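Local coordinates for enolase from the environmental genome shotgun sequencing of the Sargasso Sea (PDB 2QGY), which is of unknown function but, as a magnesium-binding member of the enolase superfamily, probably abstracts a proton next to a carboxylate in its substrate, at residues Glu52-Asn57 against Ser300-Asn305; Leu199-Pro204 against Tyr223-Pro228; Thr250-Ser255 against Ile271-Ile276; Asp284-Ser289 against Ser319-Ser324. All coordinates share one frame; numbering follows the deposited sequence. Where two conformers were deposited one is given.

Overall arrangement
All four contacts are largely buried; interactions 1 to 3 gather near the magnesium ion, while interaction 4 lies among the outer helices, its centre about 22 Å from that of interaction 2. Interactions 2 and 3 pair neighbouring parallel strands of one barrel sheet; they share the metal and three of its waters, and combine backbone hydrogen bonds with carboxylate ligands. Interaction 1 joins the N-terminal part of the chain to the barrel through a phenylalanine and a bridging water, and meets interaction 3 where His-302 and Asn-305 bind Asp-275. Interaction 4 packs isoleucine methyls against a serine, with one weak hydrogen bond, and touches interaction 3 through Ile-285 and Ile-276.

Interaction 1. Residues Glu52-Asn57 against Ser300-Asn305; sequences EAFSIN and SPHCWN
With CG anti to the backbone N (chi1 173°), Phe-54 extends its ring into the bend of residues 302-305, while Asn-305 turns its amide beside its backbone N (chi1 -66°) to meet it. The ring and amide planes stand nearly perpendicular, 85° apart, and OD1 of Asn-305 lies at the ring edge, 3.4 Å from CD1 of Phe-54. Farther along the ring, CE1 of Phe-54 comes within 3.4 Å of the carbonyl O of Trp-304 and 4.1 Å from CE3 of the indole. The same CE1 meets the edge of the His-302 imidazole in its plane, 4.0 Å from CE1 of His-302. A water links the backbone N of Ser-55 to the side-chain amide of Asn-305, accepting from N at 2.9 Å and donating to OD1 at 2.7 Å. The other end of that amide, ND2, binds Asp-275, which also holds ND1 of His-302, restraining both. Glu-52, its OE1 bonded to Ser-306, lays OE2 3.6 Å from CB of Asn-305. Here the chain following strand 48-53 in the N-terminal domain meets the loop after strand 298-299 beside the magnesium, the interdomain arrangement that forms enolase-superfamily active sites.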
loop_
_atom_site.group_PDB
_atom_site.type_symbol
_atom_site.label_atom_id
_atom_site.label_comp_id
_atom_site.label_asym_id
_atom_site.label_seq_id
_atom_site.Cartn_x
_atom_site.Cartn_y
_atom_site.Cartn_z
ATOM N N GLU A 52 17.975 -0.460 -3.136
ATOM C CA GLU A 52 17.505 -1.507 -2.251
ATOM C C GLU A 52 16.061 -1.169 -1.910
ATOM O O GLU A 52 15.756 -0.005 -1.694
ATOM C CB GLU A 52 18.349 -1.563 -0.976
ATOM C CG GLU A 52 17.910 -2.718 -0.041
ATOM C CD GLU A 52 18.909 -3.136 1.033
ATOM O OE1 GLU A 52 20.064 -2.611 1.117
ATOM O OE2 GLU A 52 18.520 -4.026 1.832
ATOM N N ALA A 53 15.176 -2.166 -1.963
ATOM C CA ALA A 53 13.753 -2.008 -1.631
ATOM C C ALA A 53 13.517 -2.559 -0.243
ATOM O O ALA A 53 14.132 -3.571 0.138
ATOM C CB ALA A 53 12.866 -2.806 -2.605
ATOM N N PHE A 54 12.618 -1.910 0.495
ATOM C CA PHE A 54 12.230 -2.454 1.782
ATOM C C PHE A 54 11.429 -3.741 1.545
ATOM O O PHE A 54 10.365 -3.713 0.953
ATOM C CB PHE A 54 11.454 -1.434 2.611
ATOM C CG PHE A 54 10.902 -2.027 3.849
ATOM C CD1 PHE A 54 11.738 -2.288 4.914
ATOM C CD2 PHE A 54 9.581 -2.402 3.910
ATOM C CE1 PHE A 54 11.256 -2.864 6.075
ATOM C CE2 PHE A 54 9.061 -3.011 5.087
ATOM C CZ PHE A 54 9.912 -3.244 6.150
ATOM N N SER A 55 11.950 -4.871 1.994
ATOM C CA SER A 55 11.319 -6.159 1.650
ATOM C C SER A 55 10.303 -6.591 2.688
ATOM O O SER A 55 10.439 -6.275 3.867
ATOM C CB SER A 55 12.368 -7.264 1.457
ATOM O OG SER A 55 12.960 -7.548 2.690
ATOM N N ILE A 56 9.277 -7.318 2.241
ATOM C CA ILE A 56 8.124 -7.649 3.091
ATOM C C ILE A 56 7.853 -9.116 2.855
ATOM O O ILE A 56 7.866 -9.565 1.710
ATOM C CB ILE A 56 6.872 -6.797 2.776
ATOM C CG1 ILE A 56 7.222 -5.305 2.701
ATOM C CG2 ILE A 56 5.813 -7.009 3.879
ATOM C CD1 ILE A 56 6.086 -4.387 2.137
ATOM N N ASN A 57 7.686 -9.859 3.948
ATOM C CA ASN A 57 7.542 -11.324 3.888
ATOM C C ASN A 57 6.427 -11.723 2.920
ATOM O O ASN A 57 5.341 -11.149 2.957
ATOM C CB ASN A 57 7.297 -11.877 5.306
ATOM C CG ASN A 57 7.539 -13.386 5.430
ATOM O OD1 ASN A 57 7.081 -14.001 6.405
ATOM N ND2 ASN A 57 8.224 -13.988 4.460
ATOM N N SER A 300 13.858 10.151 11.883
ATOM C CA SER A 300 14.798 9.090 12.212
ATOM C C SER A 300 14.452 7.982 11.249
ATOM O O SER A 300 13.558 7.219 11.503
ATOM C CB SER A 300 14.533 8.590 13.634
ATOM O OG SER A 300 15.371 7.474 13.940
ATOM N N PRO A 301 15.133 7.902 10.103
ATOM C CA PRO A 301 14.714 6.847 9.182
ATOM C C PRO A 301 14.786 5.434 9.763
ATOM O O PRO A 301 15.724 5.088 10.522
ATOM C CB PRO A 301 15.690 7.003 8.004
ATOM C CG PRO A 301 16.128 8.456 8.086
ATOM C CD PRO A 301 16.275 8.679 9.590
ATOM N N HIS A 302 13.795 4.623 9.409
ATOM C CA HIS A 302 13.742 3.253 9.841
ATOM C C HIS A 302 14.632 2.545 8.820
ATOM O O HIS A 302 14.727 2.977 7.682
ATOM C CB HIS A 302 12.275 2.805 9.750
ATOM C CG HIS A 302 12.023 1.337 9.981
ATOM N ND1 HIS A 302 11.939 0.435 8.944
ATOM C CD2 HIS A 302 11.680 0.648 11.099
ATOM C CE1 HIS A 302 11.612 -0.758 9.412
ATOM N NE2 HIS A 302 11.462 -0.663 10.723
ATOM N N CYS A 303 15.327 1.503 9.238
ATOM C CA CYS A 303 16.223 0.809 8.305
ATOM C C CYS A 303 16.309 -0.680 8.624
ATOM O O CYS A 303 17.366 -1.206 8.999
ATOM C CB CYS A 303 17.625 1.463 8.266
ATOM S SG CYS A 303 18.598 0.826 6.820
ATOM N N TRP A 304 15.182 -1.375 8.509
ATOM C CA TRP A 304 15.207 -2.815 8.652
ATOM C C TRP A 304 15.435 -3.379 7.242
ATOM O O TRP A 304 14.515 -3.817 6.542
ATOM C CB TRP A 304 13.943 -3.348 9.341
ATOM C CG TRP A 304 14.014 -4.819 9.651
ATOM C CD1 TRP A 304 15.092 -5.521 10.094
ATOM C CD2 TRP A 304 12.966 -5.770 9.469
ATOM N NE1 TRP A 304 14.779 -6.858 10.226
ATOM C CE2 TRP A 304 13.471 -7.033 9.870
ATOM C CE3 TRP A 304 11.641 -5.673 9.028
ATOM C CZ2 TRP A 304 12.693 -8.199 9.837
ATOM C CZ3 TRP A 304 10.854 -6.840 9.005
ATOM C CH2 TRP A 304 11.398 -8.083 9.393
ATOM N N ASN A 305 16.697 -3.334 6.841
ATOM C CA ASN A 305 17.141 -3.595 5.456
ATOM C C ASN A 305 18.570 -4.104 5.603
ATOM O O ASN A 305 19.076 -4.268 6.736
ATOM C CB ASN A 305 17.209 -2.287 4.663
ATOM C CG ASN A 305 15.839 -1.639 4.439
ATOM O OD1 ASN A 305 14.946 -2.233 3.836
ATOM N ND2 ASN A 305 15.701 -0.408 4.863
HETATM O O HOH W 1 14.505 -4.853 3.446
#

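Interaction 2. Residues Leu199-Pro204 against Tyr223-Pro228; sequences LDLAVP and YWIEEP. With MG (magnesium ion), chain C.
Two of the three carboxylates of the magnesium site stand on adjacent parallel strands of the barrel, in the beta-alpha-beta unit 197-226. OD2 of Asp-200 and OE2 of Glu-226 each bind the ion at 2.0 Å; the shared metal holds these like-charged oxygens close, and the carboxylate planes are turned 44° apart. The other oxygen of Glu-226, OE1, takes NE1 of Trp-224 on its anti lone pair at 3.1 Å and forms a salt bridge with Lys-169. Asp-200 OD1 and Glu-227 OE1 accept from one metal-bound water, which makes Glu-227 a second-shell residue. Backbone bonds set the register: N of Glu-226 donates to O of Leu-199 at 2.8 Å and N of Leu-201 to O of Glu-226 at 2.9 Å. Farther on, N of Val-203 reaches O of Glu-227, also at 2.9 Å. On the sheet face away from the metal, Leu-199 and Ile-225 lie side by side, their CD1 atoms 3.8 Å apart; just past the strand, CD1 of Leu-201 also meets CG2 of Ile-225 at 3.9 Å. Helix 207-217 packs on that apolar side through Phe-213, Leu-214 and Val-217, while strands 168-170 and 248-250 flank the pair.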
loop_
_atom_site.group_PDB
_atom_site.type_symbol
_atom_site.label_atom_id
_atom_site.label_comp_id
_atom_site.label_asym_id
_atom_site.label_seq_id
_atom_site.Cartn_x
_atom_site.Cartn_y
_atom_site.Cartn_z
ATOM N N LEU A 199 12.042 2.659 23.014
ATOM C CA LEU A 199 11.133 1.566 23.251
ATOM C C LEU A 199 10.219 1.446 22.046
ATOM O O LEU A 199 9.502 2.381 21.708
ATOM C CB LEU A 199 10.298 1.796 24.540
ATOM C CG LEU A 199 11.029 2.041 25.889
ATOM C CD1 LEU A 199 10.024 2.185 27.055
ATOM C CD2 LEU A 199 12.050 0.948 26.200
ATOM N N ASP A 200 10.263 0.289 21.406
ATOM C CA ASP A 200 9.395 0.030 20.287
ATOM C C ASP A 200 8.268 -0.848 20.758
ATOM O O ASP A 200 8.454 -2.022 21.037
ATOM C CB ASP A 200 10.175 -0.612 19.118
ATOM C CG ASP A 200 9.368 -0.627 17.827
ATOM O OD1 ASP A 200 8.129 -0.682 17.896
ATOM O OD2 ASP A 200 9.993 -0.581 16.735
ATOM N N LEU A 201 7.082 -0.259 20.892
ATOM C CA LEU A 201 5.903 -1.025 21.329
ATOM C C LEU A 201 5.264 -1.899 20.252
ATOM O O LEU A 201 4.478 -2.790 20.577
ATOM C CB LEU A 201 4.833 -0.116 21.933
ATOM C CG LEU A 201 5.307 0.819 23.052
ATOM C CD1 LEU A 201 4.095 1.388 23.847
ATOM C CD2 LEU A 201 6.323 0.155 23.955
ATOM N N ALA A 202 5.589 -1.643 18.987
ATOM C CA ALA A 202 5.206 -2.541 17.893
ATOM C C ALA A 202 3.671 -2.726 17.758
ATOM O O ALA A 202 3.188 -3.818 17.462
ATOM C CB ALA A 202 5.918 -3.905 18.053
ATOM N N VAL A 203 2.929 -1.644 18.017
ATOM C CA VAL A 203 1.473 -1.579 17.846
ATOM C C VAL A 203 0.765 -2.672 18.673
ATOM O O VAL A 203 0.243 -3.633 18.110
ATOM C CB VAL A 203 1.049 -1.635 16.357
ATOM C CG1 VAL A 203 -0.446 -1.346 16.202
ATOM C CG2 VAL A 203 1.862 -0.641 15.513
ATOM N N PRO A 204 0.764 -2.517 20.018
ATOM C CA PRO A 204 0.081 -3.458 20.889
ATOM C C PRO A 204 -1.413 -3.484 20.578
ATOM O O PRO A 204 -2.032 -2.453 20.343
ATOM C CB PRO A 204 0.338 -2.886 22.286
ATOM C CG PRO A 204 1.613 -2.123 22.123
ATOM C CD PRO A 204 1.418 -1.456 20.805
ATOM N N TYR A 223 13.868 7.382 25.801
ATOM C CA TYR A 223 14.208 8.421 24.858
ATOM C C TYR A 223 13.051 8.683 23.893
ATOM O O TYR A 223 12.815 9.844 23.495
ATOM C CB TYR A 223 15.487 8.035 24.113
ATOM C CG TYR A 223 16.055 9.143 23.268
ATOM C CD1 TYR A 223 16.899 10.109 23.828
ATOM C CD2 TYR A 223 15.777 9.214 21.905
ATOM C CE1 TYR A 223 17.413 11.146 23.055
ATOM C CE2 TYR A 223 16.292 10.224 21.114
ATOM C CZ TYR A 223 17.114 11.193 21.685
ATOM O OH TYR A 223 17.607 12.204 20.882
ATOM N N TRP A 224 12.389 7.604 23.475
ATOM C CA TRP A 224 11.166 7.729 22.662
ATOM C C TRP A 224 10.333 6.492 22.751
ATOM O O TRP A 224 10.805 5.466 23.224
ATOM C CB TRP A 224 11.465 8.122 21.206
ATOM C CG TRP A 224 12.001 7.077 20.227
ATOM C CD1 TRP A 224 11.515 5.811 19.964
ATOM C CD2 TRP A 224 13.055 7.300 19.298
ATOM N NE1 TRP A 224 12.248 5.235 18.938
ATOM C CE2 TRP A 224 13.207 6.121 18.532
ATOM C CE3 TRP A 224 13.903 8.388 19.051
ATOM C CZ2 TRP A 224 14.173 6.008 17.520
ATOM C CZ3 TRP A 224 14.870 8.272 18.045
ATOM C CH2 TRP A 224 14.984 7.088 17.292
ATOM N N ILE A 225 9.079 6.608 22.321
ATOM C CA ILE A 225 8.124 5.525 22.360
ATOM C C ILE A 225 7.663 5.372 20.919
ATOM O O ILE A 225 7.060 6.293 20.352
ATOM C CB ILE A 225 6.876 5.886 23.240
ATOM C CG1 ILE A 225 7.274 6.063 24.716
ATOM C CG2 ILE A 225 5.797 4.780 23.142
ATOM C CD1 ILE A 225 7.942 4.867 25.343
ATOM N N GLU A 226 7.933 4.210 20.346
ATOM C CA GLU A 226 7.721 4.005 18.930
ATOM C C GLU A 226 6.494 3.120 18.693
ATOM O O GLU A 226 6.296 2.107 19.378
ATOM C CB GLU A 226 8.995 3.387 18.349
ATOM C CG GLU A 226 8.892 3.039 16.906
ATOM C CD GLU A 226 10.254 2.655 16.316
ATOM O OE1 GLU A 226 11.300 3.215 16.733
ATOM O OE2 GLU A 226 10.248 1.827 15.402
ATOM N N GLU A 227 5.640 3.561 17.754
ATOM C CA GLU A 227 4.433 2.840 17.376
ATOM C C GLU A 227 3.586 2.356 18.578
ATOM O O GLU A 227 3.229 1.192 18.652
ATOM C CB GLU A 227 4.774 1.675 16.454
ATOM C CG GLU A 227 5.359 2.117 15.119
ATOM C CD GLU A 227 4.846 1.251 14.018
ATOM O OE1 GLU A 227 5.353 0.111 13.939
ATOM O OE2 GLU A 227 3.896 1.678 13.285
ATOM N N PRO A 228 3.189 3.282 19.474
ATOM C CA PRO A 228 2.345 2.870 20.615
ATOM C C PRO A 228 0.953 2.481 20.106
ATOM O O PRO A 228 0.243 1.705 20.763
ATOM C CB PRO A 228 2.276 4.121 21.507
ATOM C CG PRO A 228 2.557 5.291 20.562
ATOM C CD PRO A 228 3.456 4.734 19.439
HETATM MG MG MG C . 9.546 -0.002 14.871
HETATM O O HOH W 2 7.556 -0.121 15.401
HETATM O O HOH W 3 -1.799 0.054 21.666
HETATM O O HOH W 4 9.213 -1.880 14.231
HETATM O O HOH W 5 11.566 -0.596 14.515
#

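Interaction 3. Residues Thr250-Ser255 against Ile271-Ile276; sequences TGEKQS and IFNPDI. With MG (magnesium ion), chain C.
Glu-252 begins against Asn-273: its CB lies 3.3 Å from the backbone O of Asn-273 and also touches ND2 of that amide. CG, staggered between the two backbone bonds of CA (chi1 69°), passes ND2 of Asn-273 at 3.9 Å, and the extended chain carries the carboxylate to the metal, its plane turned 56° from the amide. There OE1 binds magnesium at 1.9 Å and accepts from ND2 of Asn-273 at 3.2 Å, on its anti side and 23° out of the carboxylate plane. OE2 takes a bond of 2.6 Å from a water that is itself a magnesium ligand. Asn-273 grips the same residue at its root, its OD1 accepting from N of Glu-252 at 2.9 Å. Glu-252 is the third carboxylate of the site, with Asp-200 and Glu-226, at the C-terminal end of the barrel strands. Parallel pairing of strands 248-250 and 271-272 leads up to it: N of Thr-250 donates to O of Ile-271 at 3.3 Å, and N of Asn-273 to O of Thr-250 at 3.0 Å. Gly-251 then opens a type I turn ending at Gln-254. A water joins this turn to N of Asp-275, donating to O of Glu-252 and O of Gln-254.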
loop_
_atom_site.group_PDB
_atom_site.type_symbol
_atom_site.label_atom_id
_atom_site.label_comp_id
_atom_site.label_asym_id
_atom_site.label_seq_id
_atom_site.Cartn_x
_atom_site.Cartn_y
_atom_site.Cartn_z
ATOM N N THR A 250 6.332 7.530 14.757
ATOM C CA THR A 250 5.458 6.718 13.894
ATOM C C THR A 250 5.940 6.908 12.468
ATOM O O THR A 250 6.642 7.874 12.210
ATOM C CB THR A 250 3.948 7.134 13.996
ATOM O OG1 THR A 250 3.118 6.199 13.262
ATOM C CG2 THR A 250 3.716 8.528 13.475
ATOM N N GLY A 251 5.568 5.998 11.565
ATOM C CA GLY A 251 5.810 6.266 10.149
ATOM C C GLY A 251 6.387 5.070 9.413
ATOM O O GLY A 251 6.187 4.950 8.220
ATOM N N GLU A 252 7.079 4.191 10.126
ATOM C CA GLU A 252 7.744 3.040 9.491
ATOM C C GLU A 252 6.856 2.170 8.603
ATOM O O GLU A 252 7.337 1.595 7.630
ATOM C CB GLU A 252 8.445 2.192 10.544
ATOM C CG GLU A 252 7.552 1.446 11.480
ATOM C CD GLU A 252 8.345 0.436 12.299
ATOM O OE1 GLU A 252 9.034 0.889 13.215
ATOM O OE2 GLU A 252 8.335 -0.777 11.996
ATOM N N LYS A 253 5.571 2.051 8.919
ATOM C CA LYS A 253 4.703 1.166 8.120
ATOM C C LYS A 253 3.847 1.946 7.109
ATOM O O LYS A 253 2.945 1.370 6.495
ATOM C CB LYS A 253 3.835 0.302 9.060
ATOM C CG LYS A 253 4.734 -0.628 9.907
ATOM C CD LYS A 253 4.100 -1.885 10.448
ATOM C CE LYS A 253 5.095 -2.512 11.431
ATOM N NZ LYS A 253 4.750 -3.889 11.876
ATOM N N GLN A 254 4.128 3.234 6.950
ATOM C CA GLN A 254 3.356 4.073 6.035
ATOM C C GLN A 254 4.276 4.698 4.986
ATOM O O GLN A 254 5.513 4.716 5.148
ATOM C CB GLN A 254 2.564 5.135 6.801
ATOM C CG GLN A 254 1.310 4.578 7.495
ATOM C CD GLN A 254 1.629 3.916 8.829
ATOM O OE1 GLN A 254 2.487 4.400 9.570
ATOM N NE2 GLN A 254 0.932 2.802 9.148
ATOM N N SER A 255 3.692 5.153 3.879
ATOM C CA SER A 255 4.478 5.785 2.822
ATOM C C SER A 255 3.650 6.868 2.180
ATOM O O SER A 255 2.430 6.937 2.382
ATOM C CB SER A 255 4.963 4.764 1.748
ATOM O OG SER A 255 3.851 4.081 1.156
ATOM N N ILE A 271 8.462 12.525 16.119
ATOM C CA ILE A 271 9.521 12.030 15.219
ATOM C C ILE A 271 8.847 11.119 14.200
ATOM O O ILE A 271 7.984 10.338 14.549
ATOM C CB ILE A 271 10.575 11.182 16.013
ATOM C CG1 ILE A 271 11.252 12.015 17.123
ATOM C CG2 ILE A 271 11.639 10.549 15.050
ATOM C CD1 ILE A 271 12.016 11.166 18.179
ATOM N N PHE A 272 9.241 11.200 12.936
ATOM C CA PHE A 272 8.738 10.249 11.956
ATOM C C PHE A 272 9.849 9.247 11.612
ATOM O O PHE A 272 11.003 9.639 11.510
ATOM C CB PHE A 272 8.377 10.964 10.650
ATOM C CG PHE A 272 7.263 11.981 10.769
ATOM C CD1 PHE A 272 6.264 11.865 11.746
ATOM C CD2 PHE A 272 7.215 13.053 9.885
ATOM C CE1 PHE A 272 5.214 12.824 11.805
ATOM C CE2 PHE A 272 6.157 14.001 9.945
ATOM C CZ PHE A 272 5.178 13.865 10.895
ATOM N N ASN A 273 9.507 7.974 11.409
ATOM C CA ASN A 273 10.510 6.982 11.045
ATOM C C ASN A 273 10.091 6.186 9.780
ATOM O O ASN A 273 10.083 4.977 9.800
ATOM C CB ASN A 273 10.844 6.062 12.241
ATOM C CG ASN A 273 9.692 5.113 12.600
ATOM O OD1 ASN A 273 8.523 5.418 12.362
ATOM N ND2 ASN A 273 10.030 3.928 13.123
ATOM N N PRO A 274 9.808 6.878 8.664
ATOM C CA PRO A 274 9.541 6.125 7.428
ATOM C C PRO A 274 10.814 5.299 7.124
ATOM O O PRO A 274 11.942 5.715 7.484
ATOM C CB PRO A 274 9.368 7.217 6.363
ATOM C CG PRO A 274 10.155 8.394 6.877
ATOM C CD PRO A 274 9.897 8.330 8.416
ATOM N N ASP A 275 10.658 4.178 6.428
ATOM C CA ASP A 275 11.855 3.380 6.098
ATOM C C ASP A 275 12.545 4.034 4.899
ATOM O O ASP A 275 11.902 4.544 3.976
ATOM C CB ASP A 275 11.484 1.930 5.776
ATOM C CG ASP A 275 12.716 1.024 5.626
ATOM O OD1 ASP A 275 13.111 0.366 6.614
ATOM O OD2 ASP A 275 13.306 0.995 4.526
ATOM N N ILE A 276 13.865 4.085 4.972
ATOM C CA ILE A 276 14.666 4.697 3.916
ATOM C C ILE A 276 14.379 4.114 2.517
ATOM O O ILE A 276 14.502 4.812 1.466
ATOM C CB ILE A 276 16.183 4.577 4.275
ATOM C CG1 ILE A 276 17.052 5.362 3.272
ATOM C CG2 ILE A 276 16.620 3.060 4.370
ATOM C CD1 ILE A 276 16.861 6.910 3.275
HETATM MG MG MG C . 9.546 -0.002 14.871
HETATM O O HOH W 6 8.115 3.462 5.402
HETATM O O HOH W 4 9.213 -1.880 14.231
HETATM O O HOH W 2 7.556 -0.121 15.401
HETATM O O HOH W 5 11.566 -0.596 14.515
#

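Interaction 4. Residues Asp284-Ser289 against Ser319-Ser324; sequences DIIEIS and SSIPNS
Ser-289 and Ile-321 have the most surface buried here, and Ile-286 adds the next largest share. Ile-321 faces helix 282-294 with both branches. At chi1 58° its CG1 is flanked by both backbone neighbours of CA, which brings CD1 to Ser-289, 3.6 Å from OG and 4.0 Å from CB. CG2 occupies the space between the two helix residues, 4.0 Å from CB of Ser-289 and 3.7 Å from CD1 of Ile-286. The side chains of Ile-286 and Ile-321 meet at a slant, methyl against methyl.

The hydroxyl of Ser-289 is turned back on its helix. With OG beside the backbone N (chi1 -67°), it donates to O of Ile-285 at 2.8 Å, reaching that oxygen from the opposite face of the carbonyl to the helical N-H of Ser-289. The serine can therefore present its CB and a satisfied oxygen to an apolar partner. Polar linkage comes from Asn-323, whose ND2 makes a weak hydrogen bond of 3.0 Å to O of Ser-289 and a further one to O of Ile-297, ahead of strand 298-299.

Ile-299 packs against both Ser-289 and Ile-321, placing the contact over a barrel strand, between helix 282-294 and the segment leaving helix 309-320. Its chemistry, with the serine hydroxyl satisfied locally and the one direct hydrogen bond weak, is consistent with a contact held mainly by apolar packing.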
loop_
_atom_site.group_PDB
_atom_site.type_symbol
_atom_site.label_atom_id
_atom_site.label_comp_id
_atom_site.label_asym_id
_atom_site.label_seq_id
_atom_site.Cartn_x
_atom_site.Cartn_y
_atom_site.Cartn_z
ATOM N N ASP A 284 10.983 12.161 -1.674
ATOM C CA ASP A 284 9.886 12.233 -0.716
ATOM C C ASP A 284 10.323 12.264 0.736
ATOM O O ASP A 284 9.702 12.929 1.552
ATOM C CB ASP A 284 8.852 11.123 -0.977
ATOM C CG ASP A 284 7.809 11.550 -2.032
ATOM O OD1 ASP A 284 7.865 12.725 -2.478
ATOM O OD2 ASP A 284 6.972 10.714 -2.433
ATOM N N ILE A 285 11.388 11.546 1.065
ATOM C CA ILE A 285 11.933 11.599 2.411
ATOM C C ILE A 285 12.464 13.003 2.720
ATOM O O ILE A 285 12.207 13.577 3.782
ATOM C CB ILE A 285 13.059 10.553 2.571
ATOM C CG1 ILE A 285 12.429 9.165 2.655
ATOM C CG2 ILE A 285 13.947 10.835 3.801
ATOM C CD1 ILE A 285 13.388 8.065 2.903
ATOM N N ILE A 286 13.209 13.560 1.779
ATOM C CA ILE A 286 13.731 14.925 1.938
ATOM C C ILE A 286 12.625 15.984 2.020
ATOM O O ILE A 286 12.719 16.899 2.833
ATOM C CB ILE A 286 14.716 15.271 0.799
ATOM C CG1 ILE A 286 15.986 14.400 0.866
ATOM C CG2 ILE A 286 15.063 16.755 0.820
ATOM C CD1 ILE A 286 16.851 14.602 2.107
ATOM N N GLU A 287 11.593 15.861 1.187
ATOM C CA GLU A 287 10.464 16.790 1.213
ATOM C C GLU A 287 9.757 16.758 2.568
ATOM O O GLU A 287 9.474 17.802 3.152
ATOM C CB GLU A 287 9.467 16.461 0.103
ATOM C CG GLU A 287 8.290 17.452 -0.005
ATOM C CD GLU A 287 8.738 18.919 -0.010
ATOM O OE1 GLU A 287 9.644 19.267 -0.813
ATOM O OE2 GLU A 287 8.167 19.731 0.770
ATOM N N ILE A 288 9.484 15.558 3.064
ATOM C CA ILE A 288 8.846 15.443 4.370
ATOM C C ILE A 288 9.774 15.868 5.521
ATOM O O ILE A 288 9.305 16.426 6.511
ATOM C CB ILE A 288 8.215 14.065 4.608
ATOM C CG1 ILE A 288 7.097 14.194 5.646
ATOM C CG2 ILE A 288 9.253 13.027 5.041
ATOM C CD1 ILE A 288 5.821 14.936 5.047
ATOM N N SER A 289 11.081 15.664 5.385
ATOM C CA SER A 289 12.027 16.114 6.409
ATOM C C SER A 289 11.956 17.635 6.546
ATOM O O SER A 289 11.912 18.190 7.644
ATOM C CB SER A 289 13.453 15.666 6.077
ATOM O OG SER A 289 13.571 14.255 6.163
ATOM N N SER A 319 22.805 12.901 6.957
ATOM C CA SER A 319 23.889 13.889 6.974
ATOM C C SER A 319 23.524 15.207 6.289
ATOM O O SER A 319 24.200 16.227 6.512
ATOM C CB SER A 319 25.169 13.306 6.370
ATOM O OG SER A 319 25.105 13.282 4.962
ATOM N N SER A 320 22.416 15.185 5.546
ATOM C CA SER A 320 22.050 16.294 4.687
ATOM C C SER A 320 20.843 17.079 5.199
ATOM O O SER A 320 20.488 18.093 4.621
ATOM C CB SER A 320 21.789 15.802 3.264
ATOM O OG SER A 320 20.470 15.311 3.124
ATOM N N ILE A 321 20.226 16.625 6.292
ATOM C CA ILE A 321 19.055 17.349 6.848
ATOM C C ILE A 321 19.342 17.925 8.252
ATOM O O ILE A 321 20.059 17.306 9.031
ATOM C CB ILE A 321 17.758 16.482 6.851
ATOM C CG1 ILE A 321 17.981 15.192 7.654
ATOM C CG2 ILE A 321 17.322 16.160 5.425
ATOM C CD1 ILE A 321 16.692 14.435 8.033
ATOM N N PRO A 322 18.782 19.116 8.574
ATOM C CA PRO A 322 19.054 19.739 9.874
ATOM C C PRO A 322 18.262 19.132 11.017
ATOM O O PRO A 322 18.631 19.345 12.186
ATOM C CB PRO A 322 18.622 21.190 9.665
ATOM C CG PRO A 322 17.549 21.124 8.650
ATOM C CD PRO A 322 17.903 19.955 7.741
ATOM N N ASN A 323 17.207 18.366 10.699
ATOM C CA ASN A 323 16.337 17.764 11.739
ATOM C C ASN A 323 16.375 16.228 11.780
ATOM O O ASN A 323 15.356 15.575 11.990
ATOM C CB ASN A 323 14.887 18.230 11.593
ATOM C CG ASN A 323 14.248 17.738 10.321
ATOM O OD1 ASN A 323 14.911 17.640 9.290
ATOM N ND2 ASN A 323 12.942 17.449 10.373
ATOM N N SER A 324 17.550 15.652 11.543
ATOM C CA SER A 324 17.725 14.222 11.689
ATOM C C SER A 324 17.773 13.852 13.170
ATOM O O SER A 324 18.365 14.586 13.987
ATOM C CB SER A 324 19.029 13.798 11.021
ATOM O OG SER A 324 20.128 14.344 11.723
#